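Local coordinates for protein B-agarase (Agarivorans gilvus, PDB 5Z6P) that acts as a family 50 glycoside hydrolase with agarase activity, probably cleaving beta-galactosidic linkages in agar polysaccharides, at residues A[152-157]-A[171-176]; A[246-251]-A[404-409]; A[457-462]-A[481-486]. All blocks are in the same frame, centred on the assembly; numbering follows the deposited sequence.

Contact 1. Residues A[152-157]-A[171-176]; sequences NYASGL and ATWMWG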
loop_
_atom_site.group_PDB
_atom_site.type_symbol
_atom_site.label_atom_id
_atom_site.label_comp_id
_atom_site.label_asym_id
_atom_site.label_seq_id
_atom_site.Cartn_x
_atom_site.Cartn_y
_atom_site.Cartn_z
ATOM N N ASN A 152 -9.879 1.785 -17.688
ATOM C CA ASN A 152 -9.238 1.518 -16.405
ATOM C C ASN A 152 -10.200 1.770 -15.250
ATOM O O ASN A 152 -11.156 2.525 -15.399
ATOM C CB ASN A 152 -7.999 2.393 -16.236
ATOM C CG ASN A 152 -8.350 3.850 -16.035
ATOM O OD1 ASN A 152 -8.526 4.301 -14.911
ATOM N ND2 ASN A 152 -8.462 4.592 -17.126
ATOM N N TYR A 153 -9.932 1.154 -14.102
ATOM C CA TYR A 153 -10.711 1.396 -12.887
ATOM C C TYR A 153 -9.873 2.094 -11.806
ATOM O O TYR A 153 -10.105 1.927 -10.605
ATOM C CB TYR A 153 -11.271 0.091 -12.328
ATOM C CG TYR A 153 -12.356 -0.548 -13.155
ATOM C CD1 TYR A 153 -13.692 -0.230 -12.951
ATOM C CD2 TYR A 153 -12.050 -1.490 -14.123
ATOM C CE1 TYR A 153 -14.689 -0.825 -13.700
ATOM C CE2 TYR A 153 -13.037 -2.092 -14.872
ATOM C CZ TYR A 153 -14.355 -1.754 -14.659
ATOM O OH TYR A 153 -15.342 -2.348 -15.411
ATOM N N ALA A 154 -8.901 2.885 -12.228
ATOM C CA ALA A 154 -7.978 3.471 -11.272
ATOM C C ALA A 154 -8.015 4.984 -11.297
ATOM O O ALA A 154 -7.060 5.625 -10.894
ATOM C CB ALA A 154 -6.560 2.977 -11.544
ATOM N N SER A 155 -9.112 5.562 -11.779
ATOM C CA SER A 155 -9.185 7.006 -11.919
ATOM C C SER A 155 -10.345 7.618 -11.145
ATOM O O SER A 155 -10.680 8.774 -11.352
ATOM C CB SER A 155 -9.310 7.389 -13.394
ATOM O OG SER A 155 -8.196 6.936 -14.129
ATOM N N GLY A 156 -10.950 6.851 -10.248
ATOM C CA GLY A 156 -12.088 7.350 -9.503
ATOM C C GLY A 156 -13.246 7.584 -10.449
ATOM O O GLY A 156 -13.558 6.729 -11.262
ATOM N N LEU A 157 -13.868 8.753 -10.369
ATOM C CA LEU A 157 -15.034 9.015 -11.201
ATOM C C LEU A 157 -14.691 9.297 -12.660
ATOM O O LEU A 157 -15.582 9.395 -13.503
ATOM C CB LEU A 157 -15.842 10.171 -10.627
ATOM C CG LEU A 157 -16.829 9.689 -9.569
ATOM C CD1 LEU A 157 -16.178 9.821 -8.198
ATOM C CD2 LEU A 157 -18.126 10.456 -9.654
ATOM N N ALA A 171 -6.376 -6.413 -18.161
ATOM C CA ALA A 171 -5.332 -6.139 -17.181
ATOM C C ALA A 171 -5.645 -4.890 -16.365
ATOM O O ALA A 171 -6.211 -3.942 -16.874
ATOM C CB ALA A 171 -3.970 -5.988 -17.883
ATOM N N THR A 172 -5.274 -4.905 -15.090
ATOM C CA THR A 172 -5.549 -3.788 -14.192
ATOM C C THR A 172 -4.466 -2.730 -14.272
ATOM O O THR A 172 -3.304 -3.035 -14.036
ATOM C CB THR A 172 -5.642 -4.258 -12.733
ATOM O OG1 THR A 172 -6.654 -5.253 -12.608
ATOM C CG2 THR A 172 -5.952 -3.094 -11.817
ATOM N N TRP A 173 -4.840 -1.483 -14.563
ATOM C CA TRP A 173 -3.865 -0.414 -14.610
ATOM C C TRP A 173 -3.287 -0.104 -13.221
ATOM O O TRP A 173 -4.030 0.162 -12.277
ATOM C CB TRP A 173 -4.467 0.846 -15.209
ATOM C CG TRP A 173 -3.402 1.798 -15.562
ATOM C CD1 TRP A 173 -2.569 1.727 -16.633
ATOM C CD2 TRP A 173 -3.001 2.944 -14.821
ATOM N NE1 TRP A 173 -1.688 2.769 -16.619
ATOM C CE2 TRP A 173 -1.936 3.536 -15.512
ATOM C CE3 TRP A 173 -3.451 3.540 -13.642
ATOM C CZ2 TRP A 173 -1.313 4.687 -15.076
ATOM C CZ3 TRP A 173 -2.828 4.690 -13.202
ATOM C CH2 TRP A 173 -1.771 5.252 -13.920
ATOM N N MET A 174 -1.960 -0.124 -13.115
ATOM C CA MET A 174 -1.275 -0.036 -11.821
ATOM C C MET A 174 -0.412 1.209 -11.627
ATOM O O MET A 174 -0.533 1.889 -10.617
ATOM C CB MET A 174 -0.369 -1.257 -11.604
ATOM C CG MET A 174 -1.071 -2.602 -11.591
ATOM S SD MET A 174 -2.238 -2.732 -10.244
ATOM C CE MET A 174 -1.191 -2.948 -8.816
ATOM N N TRP A 175 0.495 1.463 -12.568
ATOM C CA TRP A 175 1.517 2.503 -12.415
ATOM C C TRP A 175 1.833 3.147 -13.744
ATOM O O TRP A 175 1.563 2.579 -14.793
ATOM C CB TRP A 175 2.838 1.953 -11.846
ATOM C CG TRP A 175 2.735 0.995 -10.706
ATOM C CD1 TRP A 175 2.761 -0.366 -10.777
ATOM C CD2 TRP A 175 2.634 1.321 -9.316
ATOM N NE1 TRP A 175 2.656 -0.911 -9.521
ATOM C CE2 TRP A 175 2.579 0.105 -8.604
ATOM C CE3 TRP A 175 2.586 2.523 -8.602
ATOM C CZ2 TRP A 175 2.469 0.053 -7.217
ATOM C CZ3 TRP A 175 2.479 2.470 -7.220
ATOM C CH2 TRP A 175 2.423 1.241 -6.544
ATOM N N GLY A 176 2.457 4.320 -13.680
ATOM C CA GLY A 176 2.988 4.977 -14.855
ATOM C C GLY A 176 1.974 5.892 -15.507
ATOM O O GLY A 176 1.163 6.516 -14.834
#
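Asn152 and Trp173 are the nearest backbone pair, with 6.0 Å between their CA atoms, where an irregular loop runs past Trp173 of strand 168-174. No hydrogen bond joins the two segments. Side chains make the contact, and on the strand side nearly all of it is Trp173. Its CG lies anti to the backbone N and beside the carbonyl carbon (chi1 -166°), which swings the indole toward the loop. Ala154 meets the indole at its rim, close to the ring plane. Ala154 CB is 3.8 Å from Trp173 CE3, on the six-membered ring, and 3.9 Å from Trp173 O. Asn152 touches at the base of the tryptophan side chain, with Asn152 CB 4.0 Å from Trp173 CB. One face of the indole carries Trp175 O, 3.2 Å above the plane and offset toward the rim.

The polar end of Asn152 works inside its own loop. Asn152 OD1 accepts from Ala154 N at 3.1 Å, which closes an Asx turn. That donor lies in the carbonyl plane, on a lone pair. Ser155 OG gives Asn152 OD1 a second bond of 2.8 Å, tilted 20° from the plane. With ND2 donating to Ala150 O, the two bonds to OD1 probably hold the amide in place, and with it the turn that brings Ala154 to the indole.

The loop is further tied by the Cys151-Cys162 disulfide and by Tyr153 OH bonding to Cys162 O. A classic beta bulge sets Met174 and Trp175 together opposite Ser124 of strand 122-129, and the chain bends away at Trp175. The contact belongs to the carbohydrate-binding-module-like region. There strand 168-174 lies between strand 122-129, antiparallel to it, and strand 135-140, parallel to it, and the loop connects 135-140 to 168-174.

Contact 2. Residues A[246-251]-A[404-409]; sequences EVTKAE and RKYGAD
Thr248 and Lys405 meet in a helix-to-helix contact that joins helix 241-255 to the last turn of helix 397-406. Thr248 OG1 lies against the aliphatic part of the lysine, 3.1 Å from Lys405 CE. With chi1 at -63°, Thr248 OG1 sits beside the backbone N and faces the lysine, while CG2 goes to the tyrosine, 3.9 Å from Tyr406 CE1 and oblique to the ring. The lysine chain is bent at chi3 (48°), and the bend carries CE and NZ over to Thr248. Lys405 CB also lies 4.0 Å above the centre of the Tyr406 ring.

No direct hydrogen bond crosses between the segments. One water joins Glu251 OE1, Lys405 NZ and Tyr406 OH. Another seems to link Thr248 OG1 to Lys405 NZ, but it lies doubtfully close to the amine.

The next shell sets the charged ends. Lys405 NZ forms a salt bridge with Asp741, and Glu251 OE2 forms one with Arg424 of helix 413-428. Thr248 OG1 bonds back to Leu244 O one turn earlier. Glu251 OE1 and Lys405 NZ, 4.4 Å apart, are too far for a salt bridge and probably attract through the shared water, which sits 2.7 Å from Glu251 OE1.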
loop_
_atom_site.group_PDB
_atom_site.type_symbol
_atom_site.label_atom_id
_atom_site.label_comp_id
_atom_site.label_asym_id
_atom_site.label_seq_id
_atom_site.Cartn_x
_atom_site.Cartn_y
_atom_site.Cartn_z
ATOM N N GLU A 246 -29.433 -13.620 10.066
ATOM C CA GLU A 246 -29.051 -15.014 10.288
ATOM C C GLU A 246 -27.540 -15.172 10.442
ATOM O O GLU A 246 -27.051 -15.811 11.374
ATOM C CB GLU A 246 -29.513 -15.888 9.120
ATOM C CG GLU A 246 -30.987 -16.277 9.110
ATOM C CD GLU A 246 -31.367 -17.035 7.842
ATOM O OE1 GLU A 246 -30.642 -17.988 7.474
ATOM O OE2 GLU A 246 -32.386 -16.680 7.209
ATOM N N VAL A 247 -26.820 -14.602 9.486
ATOM C CA VAL A 247 -25.375 -14.686 9.444
ATOM C C VAL A 247 -24.779 -13.986 10.654
ATOM O O VAL A 247 -23.873 -14.506 11.305
ATOM C CB VAL A 247 -24.839 -14.095 8.129
ATOM C CG1 VAL A 247 -23.332 -13.881 8.196
ATOM C CG2 VAL A 247 -25.211 -15.016 6.968
ATOM N N THR A 248 -25.318 -12.823 10.987
ATOM C CA THR A 248 -24.880 -12.097 12.170
ATOM C C THR A 248 -25.084 -12.913 13.443
ATOM O O THR A 248 -24.170 -13.053 14.252
ATOM C CB THR A 248 -25.627 -10.776 12.312
ATOM O OG1 THR A 248 -25.317 -9.947 11.195
ATOM C CG2 THR A 248 -25.230 -10.080 13.604
ATOM N N LYS A 249 -26.291 -13.443 13.618
ATOM C CA LYS A 249 -26.599 -14.290 14.769
ATOM C C LYS A 249 -25.630 -15.465 14.846
ATOM O O LYS A 249 -25.134 -15.785 15.909
ATOM C CB LYS A 249 -28.043 -14.805 14.697
ATOM C CG LYS A 249 -28.470 -15.650 15.880
ATOM C CD LYS A 249 -29.948 -16.001 15.783
ATOM C CE LYS A 249 -30.426 -16.788 16.996
ATOM N NZ LYS A 249 -30.249 -16.029 18.275
ATOM N N ALA A 250 -25.346 -16.076 13.705
ATOM C CA ALA A 250 -24.420 -17.203 13.639
ATOM C C ALA A 250 -22.994 -16.806 14.070
ATOM O O ALA A 250 -22.373 -17.497 14.874
ATOM C CB ALA A 250 -24.408 -17.790 12.246
ATOM N N GLU A 251 -22.481 -15.697 13.542
ATOM C CA GLU A 251 -21.145 -15.264 13.925
ATOM C C GLU A 251 -21.089 -14.950 15.405
ATOM O O GLU A 251 -20.158 -15.363 16.084
ATOM C CB GLU A 251 -20.677 -14.038 13.132
ATOM C CG GLU A 251 -19.230 -13.700 13.472
ATOM C CD GLU A 251 -18.741 -12.344 12.961
ATOM O OE1 GLU A 251 -19.509 -11.618 12.299
ATOM O OE2 GLU A 251 -17.574 -12.002 13.252
ATOM N N ARG A 404 -28.240 -1.702 10.088
ATOM C CA ARG A 404 -29.076 -2.836 9.709
ATOM C C ARG A 404 -28.841 -4.034 10.617
ATOM O O ARG A 404 -29.785 -4.689 11.048
ATOM C CB ARG A 404 -28.815 -3.246 8.259
ATOM C CG ARG A 404 -29.357 -2.270 7.218
ATOM C CD ARG A 404 -28.963 -2.724 5.838
ATOM N NE ARG A 404 -29.700 -2.026 4.802
ATOM C CZ ARG A 404 -29.142 -1.485 3.725
ATOM N NH1 ARG A 404 -27.828 -1.545 3.550
ATOM N NH2 ARG A 404 -29.899 -0.872 2.826
ATOM N N LYS A 405 -27.575 -4.301 10.918
ATOM C CA LYS A 405 -27.210 -5.481 11.701
ATOM C C LYS A 405 -27.521 -5.362 13.186
ATOM O O LYS A 405 -27.961 -6.322 13.810
ATOM C CB LYS A 405 -25.719 -5.786 11.545
ATOM C CG LYS A 405 -25.339 -6.414 10.220
ATOM C CD LYS A 405 -23.856 -6.737 10.161
ATOM C CE LYS A 405 -23.395 -7.467 11.411
ATOM N NZ LYS A 405 -22.131 -8.214 11.151
ATOM N N TYR A 406 -27.274 -4.183 13.743
ATOM C CA TYR A 406 -27.209 -4.023 15.185
ATOM C C TYR A 406 -28.129 -2.946 15.762
ATOM O O TYR A 406 -28.197 -2.785 16.977
ATOM C CB TYR A 406 -25.781 -3.663 15.617
ATOM C CG TYR A 406 -24.692 -4.673 15.358
ATOM C CD1 TYR A 406 -24.875 -6.032 15.597
ATOM C CD2 TYR A 406 -23.454 -4.251 14.901
ATOM C CE1 TYR A 406 -23.862 -6.931 15.362
ATOM C CE2 TYR A 406 -22.440 -5.139 14.670
ATOM C CZ TYR A 406 -22.640 -6.470 14.897
ATOM O OH TYR A 406 -21.602 -7.318 14.650
ATOM N N GLY A 407 -28.791 -2.177 14.910
ATOM C CA GLY A 407 -29.444 -0.965 15.378
ATOM C C GLY A 407 -30.951 -1.023 15.527
ATOM O O GLY A 407 -31.606 0.013 15.609
ATOM N N ALA A 408 -31.505 -2.228 15.555
ATOM C CA ALA A 408 -32.939 -2.390 15.751
ATOM C C ALA A 408 -33.381 -1.755 17.071
ATOM O O ALA A 408 -32.706 -1.901 18.091
ATOM C CB ALA A 408 -33.310 -3.853 15.716
ATOM N N ASP A 409 -34.503 -1.040 17.033
ATOM C CA ASP A 409 -35.083 -0.394 18.213
ATOM C C ASP A 409 -34.186 0.697 18.785
ATOM O O ASP A 409 -34.153 0.911 19.994
ATOM C CB ASP A 409 -35.393 -1.428 19.302
ATOM C CG ASP A 409 -36.113 -2.644 18.761
ATOM O OD1 ASP A 409 -37.017 -2.467 17.915
ATOM O OD2 ASP A 409 -35.776 -3.775 19.177
HETATM O O HOH W 1 -22.656 -9.919 9.437
HETATM O O HOH W 2 -21.512 -9.935 13.127
#

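Contact 3. Residues A[457-462]-A[481-486]; sequences GEFDQV and RQRAAA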
loop_
_atom_site.group_PDB
_atom_site.type_symbol
_atom_site.label_atom_id
_atom_site.label_comp_id
_atom_site.label_asym_id
_atom_site.label_seq_id
_atom_site.Cartn_x
_atom_site.Cartn_y
_atom_site.Cartn_z
ATOM N N GLY A 457 0.711 21.491 9.616
ATOM C CA GLY A 457 0.676 22.896 9.970
ATOM C C GLY A 457 1.734 23.672 9.209
ATOM O O GLY A 457 2.288 23.187 8.229
ATOM N N GLU A 458 2.018 24.880 9.678
ATOM C CA GLU A 458 2.881 25.795 8.969
ATOM C C GLU A 458 4.333 25.600 9.375
ATOM O O GLU A 458 4.678 25.797 10.536
ATOM C CB GLU A 458 2.458 27.242 9.259
ATOM C CG GLU A 458 2.443 28.148 8.070
ATOM C CD GLU A 458 1.170 27.989 7.283
ATOM O OE1 GLU A 458 0.240 27.346 7.810
ATOM O OE2 GLU A 458 1.096 28.495 6.141
ATOM N N PHE A 459 5.176 25.242 8.417
ATOM C CA PHE A 459 6.618 25.246 8.625
ATOM C C PHE A 459 7.341 25.163 7.292
ATOM O O PHE A 459 6.748 24.772 6.283
ATOM C CB PHE A 459 7.060 24.100 9.558
ATOM C CG PHE A 459 6.328 22.803 9.347
ATOM C CD1 PHE A 459 6.485 22.084 8.192
ATOM C CD2 PHE A 459 5.506 22.299 10.332
ATOM C CE1 PHE A 459 5.819 20.897 8.009
ATOM C CE2 PHE A 459 4.840 21.119 10.150
ATOM C CZ PHE A 459 4.999 20.416 8.992
ATOM N N ASP A 460 8.627 25.519 7.296
ATOM C CA ASP A 460 9.459 25.358 6.111
ATOM C C ASP A 460 9.438 23.902 5.650
ATOM O O ASP A 460 9.210 22.990 6.440
ATOM C CB ASP A 460 10.901 25.814 6.377
ATOM C CG ASP A 460 10.993 27.307 6.753
ATOM O OD1 ASP A 460 10.072 28.063 6.401
ATOM O OD2 ASP A 460 11.971 27.724 7.406
ATOM N N GLN A 461 9.666 23.699 4.361
ATOM C CA GLN A 461 9.621 22.373 3.772
ATOM C C GLN A 461 10.798 22.148 2.846
ATOM O O GLN A 461 11.408 23.101 2.361
ATOM C CB GLN A 461 8.323 22.171 2.987
ATOM C CG GLN A 461 7.104 22.012 3.854
ATOM C CD GLN A 461 5.850 21.919 3.027
ATOM O OE1 GLN A 461 5.658 22.698 2.103
ATOM N NE2 GLN A 461 5.002 20.961 3.344
ATOM N N VAL A 462 11.092 20.879 2.593
ATOM C CA VAL A 462 12.032 20.521 1.553
ATOM C C VAL A 462 11.340 19.574 0.596
ATOM O O VAL A 462 10.348 18.948 0.956
ATOM C CB VAL A 462 13.304 19.861 2.110
ATOM C CG1 VAL A 462 14.079 20.832 2.970
ATOM C CG2 VAL A 462 12.917 18.690 2.915
ATOM N N ARG A 481 9.182 21.700 15.294
ATOM C CA ARG A 481 9.216 21.172 16.652
ATOM C C ARG A 481 7.913 21.490 17.390
ATOM O O ARG A 481 7.344 20.629 18.047
ATOM C CB ARG A 481 10.424 21.721 17.442
ATOM C CG ARG A 481 10.562 21.062 18.803
ATOM C CD ARG A 481 11.724 21.617 19.642
ATOM N NE ARG A 481 13.027 21.140 19.209
ATOM C CZ ARG A 481 13.548 19.960 19.532
ATOM N NH1 ARG A 481 12.871 19.111 20.297
ATOM N NH2 ARG A 481 14.760 19.635 19.108
ATOM N N GLN A 482 7.428 22.723 17.246
ATOM C CA GLN A 482 6.160 23.102 17.858
ATOM C C GLN A 482 4.991 22.273 17.322
ATOM O O GLN A 482 4.092 21.936 18.072
ATOM C CB GLN A 482 5.863 24.591 17.649
ATOM C CG GLN A 482 6.830 25.498 18.345
ATOM C CD GLN A 482 6.987 25.121 19.790
ATOM O OE1 GLN A 482 6.040 25.187 20.553
ATOM N NE2 GLN A 482 8.179 24.677 20.165
ATOM N N ARG A 483 4.997 21.969 16.030
ATOM C CA ARG A 483 3.919 21.170 15.454
ATOM C C ARG A 483 4.044 19.708 15.917
ATOM O O ARG A 483 3.037 19.046 16.161
ATOM C CB ARG A 483 3.910 21.266 13.923
ATOM C CG ARG A 483 3.603 22.670 13.361
ATOM C CD ARG A 483 2.343 23.269 13.957
ATOM N NE ARG A 483 1.235 22.327 13.880
ATOM C CZ ARG A 483 0.213 22.313 14.721
ATOM N NH1 ARG A 483 0.150 23.196 15.703
ATOM N NH2 ARG A 483 -0.743 21.406 14.585
ATOM N N ALA A 484 5.274 19.220 16.051
ATOM C CA ALA A 484 5.490 17.867 16.572
ATOM C C ALA A 484 4.939 17.775 17.989
ATOM O O ALA A 484 4.291 16.800 18.327
ATOM C CB ALA A 484 6.972 17.480 16.543
ATOM N N ALA A 485 5.180 18.808 18.801
ATOM C CA ALA A 485 4.652 18.859 20.158
ATOM C C ALA A 485 3.130 18.787 20.197
ATOM O O ALA A 485 2.569 18.083 21.022
ATOM C CB ALA A 485 5.117 20.123 20.867
ATOM N N ALA A 486 2.486 19.557 19.315
ATOM C CA ALA A 486 1.035 19.572 19.180
ATOM C C ALA A 486 0.497 18.182 18.851
ATOM O O ALA A 486 -0.497 17.742 19.401
ATOM C CB ALA A 486 0.620 20.557 18.107
#
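The Phe459 ring has the carbonyl O of Gly457 over the centre of one face, 3.8 Å above the plane. Arg483 comes in at the ring edge, near its plane, with Arg483 CG 3.6 Å from Phe459 CD2 and 3.8 Å from Phe459 CE2. The touching part of the arginine is thus its aliphatic base, with CB alongside. The guanidinium plane is only 21° from the ring plane, but the two groups are not stacked. Arg483 is bent at chi2 and chi3, about -50° at each. The bends fold its end back to Gly457, where Arg483 NE is 4.0 Å from Gly457 CA.

Gly457 has positive phi (115°), and its lack of a side chain lets the arginine come this close. Helix 478-495 supplies the arginine. Asp460 and Arg479 form a salt bridge between loop and helix, and Phe459 also touches Asp477 and Pro473.

This is a surface contact. Between the segments, CB and CG methylenes meet a ring edge, and NE lies near the glycine CA. The polar tie runs just outside, from Arg483 NE to Ile456 O. That bond probably fixes the bent chain and so holds the methylenes at the ring edge.

Overall arrangement
The three contacts lie in separate parts of the chain and share no helix or strand. Their centres are 34 to 46 Å apart, and none touches another. Contact 1 is partly buried and joins a loop to a strand in the carbohydrate-binding-module-like region. Contact 2 is also partly buried, farther from the chain centre, and pairs two helices. Contact 3 is a surface contact between a loop and a helix, the helix lying in the beta-galactosidase-like part of the chain. Contact 1 is mainly apolar, contact 2 uses waters among charged groups, and contact 3 sets an arginine chain against a ring edge.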